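Local coordinates for conserved hypothetical protein (PDB 2G40) that may take part in the use of L-lactate, as a homodimeric member of the LutC/YkgG family, at residues Q59-D62 and R63-Y67; P102-T105 and V106-V110. One frame throughout, in Å; residues are numbered along the deposited sequence.

Contact 1 of 2, residues Q59-D62 and R63-Y67; sequences QFED and RILDY
Four backbone hydrogen bonds join residues 59-62 to the turn that follows them: Arg-63 N to Gln-59 O, Ile-64 N to Phe-60 O, Leu-65 N to Glu-61 O and Asp-66 N to Asp-62 O. The shortest runs from Leu-65 N to Glu-61 O, at 2.8 Å. On the outer side Arg-63 carries the polar contacts. Arg-63 NH2 forms a salt bridge of 3.2 Å with Asp-66 OD2, and the oxygen lies in the guanidinium plane; NE adds a weak bond to the same oxygen. Bends at chi2 (-65°) and chi3 (87°) fold the arginine back along the helix, bringing one guanidinium face over Asp-62 CB, which is 3.7 Å from Arg-63 NH2. Two waters extend the link: one accepts from Gln-59 NE2 and, weakly, from Arg-63 NH1, while the other donates to Asp-62 OD2 at 2.6 Å and weakly accepts from Arg-63 NH1. Gln-59 OE1 is bonded to Ser-137 OG.

The i to i+4 spacing of these bonds is that of an alpha-helix, here the later part of helix 53-66, amphipathic, with its apolar side laid against strands 70-74 and 217-223 of the parallel sheet. On that side Ile-64 CG1 sits over one face of the Phe-60 ring, 3.9 Å from the centroid and 15° off the normal, a CH-pi contact. Ile-64 CD1 comes within 3.7 Å of Phe-60 CE1. Both side chains reach Val-220. At the flank Glu-61 and Leu-65 run side by side, Glu-61 CG lying 3.7 Å from Leu-65 CD1, and both touch Tyr-71.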
ATOM      1  N   GLN A  59      21.511  -0.235  11.226  1.00 16.09           N
ATOM      2  CA  GLN A  59      20.263  -0.923  11.552  1.00 15.49           C
ATOM      3  C   GLN A  59      19.335  -1.126  10.353  1.00 15.15           C
ATOM      4  O   GLN A  59      18.773  -2.209  10.170  1.00 15.01           O
ATOM      5  CB  GLN A  59      19.547  -0.154  12.657  1.00 15.73           C
ATOM      6  CG  GLN A  59      18.232  -0.768  13.079  1.00 15.43           C
ATOM      7  CD  GLN A  59      17.651  -0.028  14.229  1.00 16.83           C
ATOM      8  OE1 GLN A  59      17.195   1.109  14.093  1.00 19.04           O
ATOM      9  NE2 GLN A  59      17.660  -0.654  15.369  1.00 18.65           N
ATOM     10  N   PHE A  60      19.169  -0.085   9.541  1.00 15.38           N
ATOM     11  CA  PHE A  60      18.321  -0.131   8.365  1.00 15.09           C
ATOM     12  C   PHE A  60      18.854  -1.208   7.438  1.00 15.75           C
ATOM     13  O   PHE A  60      18.100  -2.075   6.993  1.00 16.43           O
ATOM     14  CB  PHE A  60      18.317   1.231   7.667  1.00 14.50           C
ATOM     15  CG  PHE A  60      17.453   1.306   6.434  1.00 13.57           C
ATOM     16  CD1 PHE A  60      16.098   1.014   6.488  1.00 15.04           C
ATOM     17  CD2 PHE A  60      18.003   1.712   5.214  1.00 14.95           C
ATOM     18  CE1 PHE A  60      15.288   1.124   5.349  1.00 16.37           C
ATOM     19  CE2 PHE A  60      17.231   1.807   4.080  1.00 18.12           C
ATOM     20  CZ  PHE A  60      15.845   1.514   4.147  1.00 20.82           C
ATOM     21  N   GLU A  61      20.166  -1.158   7.187  1.00 15.44           N
ATOM     22  CA  GLU A  61      20.823  -2.172   6.364  1.00 15.91           C
ATOM     23  C   GLU A  61      20.510  -3.584   6.868  1.00 14.35           C
ATOM     24  O   GLU A  61      20.102  -4.447   6.088  1.00 15.26           O
ATOM     25  CB  GLU A  61      22.340  -1.958   6.341  1.00 14.66           C
ATOM     26  CG  GLU A  61      23.114  -3.044   5.567  1.00 15.38           C
ATOM     27  CD  GLU A  61      24.606  -2.732   5.417  1.00 19.33           C
ATOM     28  OE1 GLU A  61      25.123  -1.903   6.175  1.00 18.05           O
ATOM     29  OE2 GLU A  61      25.260  -3.322   4.538  1.00 22.80           O
ATOM     30  N   ASP A  62      20.711  -3.819   8.165  1.00 13.53           N
ATOM     31  CA  ASP A  62      20.490  -5.141   8.753  1.00 14.66           C
ATOM     32  C   ASP A  62      19.057  -5.604   8.515  1.00 14.44           C
ATOM     33  O   ASP A  62      18.815  -6.744   8.210  1.00 15.02           O
ATOM     34  CB  ASP A  62      20.726  -5.136  10.251  1.00 16.23           C
ATOM     35  CG  ASP A  62      22.174  -4.897  10.629  1.00 22.22           C
ATOM     36  OD1 ASP A  62      23.037  -4.928   9.738  1.00 22.21           O
ATOM     37  OD2 ASP A  62      22.449  -4.690  11.832  1.00 22.15           O
ATOM     38  N   ARG A  63      18.112  -4.694   8.701  1.00 14.56           N
ATOM     39  CA  ARG A  63      16.701  -5.069   8.591  1.00 17.23           C
ATOM     40  C   ARG A  63      16.319  -5.333   7.137  1.00 18.11           C
ATOM     41  O   ARG A  63      15.518  -6.226   6.866  1.00 18.76           O
ATOM     42  CB  ARG A  63      15.791  -3.997   9.211  1.00 17.00           C
ATOM     43  CG  ARG A  63      15.885  -3.844  10.724  1.00 18.74           C
ATOM     44  CD  ARG A  63      15.415  -5.086  11.492  1.00 21.59           C
ATOM     45  NE  ARG A  63      16.509  -6.033  11.671  1.00 32.67           N
ATOM     46  CZ  ARG A  63      17.515  -5.871  12.530  1.00 36.67           C
ATOM     47  NH1 ARG A  63      17.582  -4.786  13.305  1.00 44.52           N
ATOM     48  NH2 ARG A  63      18.476  -6.793  12.603  1.00 34.58           N
ATOM     49  N   ILE A  64      16.894  -4.565   6.210  1.00 16.35           N
ATOM     50  CA  ILE A  64      16.633  -4.752   4.781  1.00 19.37           C
ATOM     51  C   ILE A  64      17.248  -6.071   4.327  1.00 19.21           C
ATOM     52  O   ILE A  64      16.633  -6.825   3.605  1.00 21.46           O
ATOM     53  CB  ILE A  64      17.209  -3.589   3.957  1.00 17.88           C
ATOM     54  CG1 ILE A  64      16.414  -2.312   4.237  1.00 15.04           C
ATOM     55  CG2 ILE A  64      17.224  -3.917   2.476  1.00 22.19           C
ATOM     56  CD1 ILE A  64      14.967  -2.296   3.850  1.00 19.09           C
ATOM     57  N   LEU A  65      18.469  -6.350   4.770  1.00 19.11           N
ATOM     58  CA  LEU A  65      19.103  -7.615   4.436  1.00 21.54           C
ATOM     59  C   LEU A  65      18.305  -8.804   4.997  1.00 23.25           C
ATOM     60  O   LEU A  65      18.155  -9.821   4.308  1.00 23.01           O
ATOM     61  CB  LEU A  65      20.571  -7.637   4.873  1.00 20.53           C
ATOM     62  CG  LEU A  65      21.478  -6.657   4.109  1.00 22.45           C
ATOM     63  CD1 LEU A  65      22.863  -6.626   4.755  1.00 23.98           C
ATOM     64  CD2 LEU A  65      21.568  -6.988   2.616  1.00 21.62           C
ATOM     65  N   ASP A  66      17.774  -8.681   6.217  1.00 26.02           N
ATOM     66  CA  ASP A  66      16.986  -9.777   6.817  1.00 29.79           C
ATOM     67  C   ASP A  66      15.673 -10.033   6.074  1.00 32.51           C
ATOM     68  O   ASP A  66      15.186 -11.161   6.069  1.00 38.70           O
ATOM     69  CB  ASP A  66      16.654  -9.502   8.283  1.00 30.12           C
ATOM     70  CG  ASP A  66      17.869  -9.533   9.179  1.00 34.58           C
ATOM     71  OD1 ASP A  66      18.897 -10.122   8.793  1.00 41.57           O
ATOM     72  OD2 ASP A  66      17.790  -8.941  10.278  1.00 49.24           O
ATOM     73  N   TYR A  67      15.108  -8.975   5.502  1.00 34.42           N
ATOM     74  CA  TYR A  67      13.941  -8.998   4.582  1.00 33.36           C
ATOM     75  C   TYR A  67      14.247  -9.843   3.332  1.00 32.53           C
ATOM     76  O   TYR A  67      13.325 -10.253   2.623  1.00 34.16           O
ATOM     77  CB  TYR A  67      13.636  -7.528   4.190  1.00 36.07           C
ATOM     78  CG  TYR A  67      12.397  -7.150   3.388  1.00 37.81           C
ATOM     79  CD1 TYR A  67      11.287  -7.987   3.268  1.00 46.28           C
ATOM     80  CD2 TYR A  67      12.327  -5.892   2.788  1.00 44.98           C
ATOM     81  CE1 TYR A  67      10.150  -7.584   2.533  1.00 46.18           C
ATOM     82  CE2 TYR A  67      11.200  -5.480   2.064  1.00 46.83           C
ATOM     83  CZ  TYR A  67      10.114  -6.326   1.933  1.00 48.18           C
ATOM     84  OH  TYR A  67       9.010  -5.887   1.205  1.00 44.44           O
TER
HETATM   85  O   HOH W   1      19.408  -3.289  15.783  1.00 36.86           O
HETATM   86  O   HOH W   2      20.612  -4.588  13.683  1.00 36.55           O

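Contact 2 of 2, residues P102-T105 and V106-V110; sequences PWLT and VGMDV
A tight surface turn brings Met-108 back over Leu-104 and Thr-105, in the connection between strand 92-94 and strand 109-111 at one margin of the parallel sheet. The evidence for the turn is the bond from Met-108 N to Thr-105 O, 3.1 Å long. Gly-107 occupies its third position with phi 103°, a conformation in which any beta carbon would collide with the carbonyl oxygen before it, so glycine suits the position.

The methionine supplies most of the side-chain contact. With CG beside its own backbone N (chi1 -76°) and the chain extended beyond it, the thioether runs back past the turn. Met-108 SD receives a weak but nearly straight hydrogen bond from Thr-105 N, 3.4 Å away at 167°. Met-108 SD also packs on Leu-104, 3.7 Å from Leu-104 CA, and touches its CB, the two side chains crossing at about a right angle. Thr-105 OG1 lies 3.8 Å from Met-108 CG, and Met-108 CE reaches 4.1 Å from Trp-103 O. With an alanine in place of Met-108, Thr-105 N would probably lose its sulfur acceptor and a gap is likely to open beside Leu-104.

Met-108 and Trp-103 both touch Ile-83 of helix 79-87, so the loop and the turn meet a common helix. Beyond the turn, Asp-109 makes backbone bonds with Arg-91 and Val-93, which start the pairing of strand 109-111 with its neighbour. The arrangement is a type II beta turn, Thr-105 to Met-108, leading into the outermost strand of the sheet within this chain.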
ATOM      1  N   PRO A 102      19.371  12.638 -14.070  1.00 24.51           N
ATOM      2  CA  PRO A 102      20.734  12.173 -13.734  1.00 24.70           C
ATOM      3  C   PRO A 102      20.868  10.761 -13.172  1.00 24.98           C
ATOM      4  O   PRO A 102      21.948  10.194 -13.218  1.00 25.48           O
ATOM      5  CB  PRO A 102      21.207  13.203 -12.696  1.00 24.29           C
ATOM      6  CG  PRO A 102      20.426  14.433 -13.025  1.00 27.66           C
ATOM      7  CD  PRO A 102      19.079  13.938 -13.434  1.00 25.44           C
ATOM      8  N   TRP A 103      19.789  10.194 -12.648  1.00 22.38           N
ATOM      9  CA  TRP A 103      19.818   8.811 -12.164  1.00 23.05           C
ATOM     10  C   TRP A 103      19.825   7.781 -13.279  1.00 21.29           C
ATOM     11  O   TRP A 103      20.094   6.609 -13.040  1.00 21.11           O
ATOM     12  CB  TRP A 103      18.591   8.517 -11.328  1.00 21.72           C
ATOM     13  CG  TRP A 103      18.456   9.304 -10.079  1.00 20.36           C
ATOM     14  CD1 TRP A 103      19.116  10.447  -9.722  1.00 23.61           C
ATOM     15  CD2 TRP A 103      17.539   9.025  -9.040  1.00 21.07           C
ATOM     16  NE1 TRP A 103      18.673  10.882  -8.506  1.00 25.03           N
ATOM     17  CE2 TRP A 103      17.701  10.025  -8.059  1.00 18.49           C
ATOM     18  CE3 TRP A 103      16.597   8.019  -8.832  1.00 20.86           C
ATOM     19  CZ2 TRP A 103      16.951  10.038  -6.885  1.00 22.54           C
ATOM     20  CZ3 TRP A 103      15.834   8.049  -7.672  1.00 21.71           C
ATOM     21  CH2 TRP A 103      16.023   9.040  -6.715  1.00 25.75           C
ATOM     22  N   LEU A 104      19.468   8.223 -14.479  1.00 22.96           N
ATOM     23  CA  LEU A 104      19.208   7.331 -15.578  1.00 22.58           C
ATOM     24  C   LEU A 104      20.418   7.296 -16.485  1.00 24.19           C
ATOM     25  O   LEU A 104      21.175   8.274 -16.586  1.00 25.02           O
ATOM     26  CB  LEU A 104      17.992   7.797 -16.373  1.00 22.42           C
ATOM     27  CG  LEU A 104      16.711   8.138 -15.598  1.00 21.55           C
ATOM     28  CD1 LEU A 104      15.632   8.514 -16.620  1.00 20.59           C
ATOM     29  CD2 LEU A 104      16.262   7.001 -14.677  1.00 24.53           C
ATOM     30  N   THR A 105      20.578   6.173 -17.165  1.00 24.07           N
ATOM     31  CA  THR A 105      21.753   5.949 -17.988  1.00 24.80           C
ATOM     32  C   THR A 105      21.377   5.303 -19.304  1.00 27.02           C
ATOM     33  O   THR A 105      20.415   4.540 -19.378  1.00 25.28           O
ATOM     34  CB  THR A 105      22.762   5.055 -17.242  1.00 25.73           C
ATOM     35  OG1 THR A 105      22.078   3.951 -16.637  1.00 30.85           O
ATOM     36  CG2 THR A 105      23.432   5.842 -16.138  1.00 26.46           C
ATOM     37  N   VAL A 106      22.146   5.633 -20.343  1.00 27.88           N
ATOM     38  CA  VAL A 106      21.995   5.038 -21.673  1.00 28.43           C
ATOM     39  C   VAL A 106      22.158   3.530 -21.546  1.00 28.28           C
ATOM     40  O   VAL A 106      23.017   3.050 -20.805  1.00 31.62           O
ATOM     41  CB  VAL A 106      23.035   5.641 -22.649  1.00 29.58           C
ATOM     42  CG1 VAL A 106      23.276   4.738 -23.883  1.00 29.93           C
ATOM     43  CG2 VAL A 106      22.592   7.037 -23.069  1.00 31.52           C
ATOM     44  N   GLY A 107      21.322   2.778 -22.246  1.00 27.30           N
ATOM     45  CA  GLY A 107      21.315   1.324 -22.085  1.00 28.29           C
ATOM     46  C   GLY A 107      20.155   0.845 -21.244  1.00 27.44           C
ATOM     47  O   GLY A 107      19.723  -0.302 -21.373  1.00 28.62           O
ATOM     48  N   MET A 108      19.644   1.714 -20.375  1.00 27.55           N
ATOM     49  CA  MET A 108      18.342   1.471 -19.751  1.00 25.29           C
ATOM     50  C   MET A 108      17.273   1.460 -20.836  1.00 24.82           C
ATOM     51  O   MET A 108      17.257   2.337 -21.709  1.00 27.28           O
ATOM     52  CB  MET A 108      17.984   2.573 -18.760  1.00 26.79           C
ATOM     53  CG  MET A 108      18.697   2.528 -17.441  1.00 25.09           C
ATOM     54  SD  MET A 108      18.113   3.898 -16.438  1.00 28.46           S
ATOM     55  CE  MET A 108      18.446   3.318 -14.800  1.00 29.27           C
ATOM     56  N   ASP A 109      16.400   0.463 -20.798  1.00 21.36           N
ATOM     57  CA  ASP A 109      15.196   0.477 -21.611  1.00 21.18           C
ATOM     58  C   ASP A 109      14.103   1.085 -20.734  1.00 18.38           C
ATOM     59  O   ASP A 109      13.397   0.394 -19.991  1.00 21.86           O
ATOM     60  CB  ASP A 109      14.848  -0.931 -22.111  1.00 21.45           C
ATOM     61  CG  ASP A 109      15.922  -1.511 -23.016  1.00 30.86           C
ATOM     62  OD1 ASP A 109      16.799  -0.747 -23.479  1.00 36.22           O
ATOM     63  OD2 ASP A 109      15.883  -2.738 -23.261  1.00 40.08           O
ATOM     64  N   VAL A 110      14.005   2.409 -20.805  1.00 17.75           N
ATOM     65  CA  VAL A 110      13.102   3.182 -19.952  1.00 15.80           C
ATOM     66  C   VAL A 110      11.658   3.041 -20.440  1.00 16.10           C
ATOM     67  O   VAL A 110      11.365   3.349 -21.597  1.00 15.37           O
ATOM     68  CB  VAL A 110      13.530   4.681 -19.921  1.00 17.30           C
ATOM     69  CG1 VAL A 110      12.568   5.527 -19.130  1.00 17.70           C
ATOM     70  CG2 VAL A 110      14.936   4.792 -19.348  1.00 17.17           C
TER

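Contact 1, within a helix, and contact 2, round a beta turn, are both local and lie on opposite sides of the chain's centre, with centres 27 Å apart and nearest atoms about 13 Å apart. They share no secondary-structure element, though each is tied to an outermost strand of the same parallel sheet: residues 59-67 pack against 70-74, whereas residues 102-110 lead into 109-111. Contact 1 is partly buried, with an apolar side against the sheet and a charged, hydrated outer side. Contact 2 lies at the surface, and its chemistry is backbone and thioether rather than charge; a single turn bond and a weak sulfur bond replace the repeated helical bonds, with methionine the chief packing group.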